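Local coordinates for putative alpha-L-fucosidase (PDB 3EYP), which probably hydrolyses alpha-L-fucosidic bonds as a family 29 glycoside hydrolase, with a TIM-barrel catalytic domain followed by an F5/8 type C domain, at residues A222-D225 against S226-R230. Sequence-based numbering, arbitrary orientation.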
loop_
_atom_site.group_PDB
_atom_site.type_symbol
_atom_site.label_atom_id
_atom_site.label_comp_id
_atom_site.label_asym_id
_atom_site.label_seq_id
_atom_site.Cartn_x
_atom_site.Cartn_y
_atom_site.Cartn_z
ATOM N N ALA A 222 11.825 4.477 2.675
ATOM C CA ALA A 222 11.225 3.357 3.366
ATOM C C ALA A 222 11.585 3.422 4.826
ATOM O O ALA A 222 10.954 2.776 5.673
ATOM C CB ALA A 222 11.686 2.031 2.768
ATOM N N THR A 223 12.700 4.102 5.079
ATOM C CA THR A 223 13.210 4.371 6.421
ATOM C C THR A 223 12.677 5.673 7.000
ATOM O O THR A 223 12.430 6.671 6.287
ATOM C CB THR A 223 14.794 4.449 6.444
ATOM O OG1 THR A 223 15.284 5.350 5.416
ATOM C CG2 THR A 223 15.398 3.084 6.252
ATOM N N THR A 224 12.588 5.663 8.320
ATOM C CA THR A 224 12.263 6.840 9.115
ATOM C C THR A 224 12.612 6.563 10.570
ATOM O O THR A 224 12.938 5.436 10.929
ATOM C CB THR A 224 10.739 7.323 8.973
ATOM O OG1 THR A 224 10.639 8.704 9.355
ATOM C CG2 THR A 224 9.727 6.481 9.800
ATOM N N ASP A 225 12.493 7.575 11.393
ATOM C CA ASP A 225 12.766 7.416 12.830
ATOM C C ASP A 225 11.505 6.851 13.476
ATOM O O ASP A 225 10.405 7.285 13.161
ATOM C CB ASP A 225 13.139 8.733 13.491
ATOM C CG ASP A 225 14.620 9.131 13.256
ATOM O OD1 ASP A 225 15.408 8.298 12.755
ATOM O OD2 ASP A 225 14.972 10.323 13.530
ATOM N N SER A 226 11.661 5.902 14.387
ATOM C CA SER A 226 10.469 5.254 14.947
ATOM C C SER A 226 9.641 6.204 15.789
ATOM O O SER A 226 8.446 5.967 16.031
ATOM C CB SER A 226 10.821 4.006 15.730
ATOM O OG SER A 226 11.389 4.365 16.946
ATOM N N VAL A 227 10.269 7.298 16.193
ATOM C CA VAL A 227 9.575 8.353 16.992
ATOM C C VAL A 227 8.503 9.064 16.175
ATOM O O VAL A 227 7.487 9.563 16.711
ATOM C CB VAL A 227 10.582 9.339 17.651
ATOM C CG1 VAL A 227 11.205 10.288 16.606
ATOM C CG2 VAL A 227 9.926 10.112 18.799
ATOM N N ALA A 228 8.673 9.017 14.864
ATOM C CA ALA A 228 7.709 9.661 13.985
ATOM C C ALA A 228 6.399 8.923 14.079
ATOM O O ALA A 228 5.361 9.516 14.045
ATOM C CB ALA A 228 8.182 9.740 12.525
ATOM N N ILE A 229 6.467 7.599 14.166
ATOM C CA ILE A 229 5.262 6.810 14.258
ATOM C C ILE A 229 4.590 7.111 15.588
ATOM O O ILE A 229 3.378 7.355 15.678
ATOM C CB ILE A 229 5.558 5.299 14.085
ATOM C CG1 ILE A 229 6.011 5.088 12.632
ATOM C CG2 ILE A 229 4.305 4.446 14.506
ATOM C CD1 ILE A 229 6.678 3.745 12.326
ATOM N N ARG A 230 5.432 7.134 16.599
ATOM C CA ARG A 230 4.991 7.302 17.984
ATOM C C ARG A 230 4.253 8.621 18.154
ATOM O O ARG A 230 3.139 8.655 18.634
ATOM C CB ARG A 230 6.142 7.228 18.983
ATOM C CG ARG A 230 5.646 7.071 20.435
ATOM C CD ARG A 230 6.769 7.270 21.366
ATOM N NE ARG A 230 7.179 8.680 21.410
ATOM C CZ ARG A 230 8.294 9.099 21.999
ATOM N NH1 ARG A 230 8.606 10.374 22.002
ATOM N NH2 ARG A 230 9.085 8.215 22.608
#
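Asp225 and Ala228 join a strand to a helix through their backbones: Ala228 N donates to Asp225 O at 3.0 Å, an i to i+3 bond made where the chain passes from extended strand into helix. Ala228 turns its methyl toward 222-225, where CB lies 3.4 Å from Asp225 O and 4.1 Å from Thr224 OG1; a side chain no larger than a methyl fits beside these two oxygens. Thr224 OG1 is turned away from the backbone N (chi1 -159°), beside that methyl, and its hydrogen bond is with Gly238 O, so the threonine hydroxyl gives this buried side chain a polar partner. The CB of Asp225 meets Val227 CG1 at 4.0 Å, a light aliphatic contact between neighbours two residues apart, while its carboxylate leads away from the helix. An aspartate suits this place because its OD1 can accept from the backbone N of Asp247. Asp247 in turn receives Ser226 N on its own carboxylate, tying this junction to the chain just before strand 248-249. Within the alpha-L-fucosidase domain, strand 223-224 pairs antiparallel with 248-249, Thr224 bonding through its backbone to Ala248, and the buried Ala228 and Ile229 side chains, both apolar as that place requires, seat helix 226-230 against Leu239 of helix 236-240.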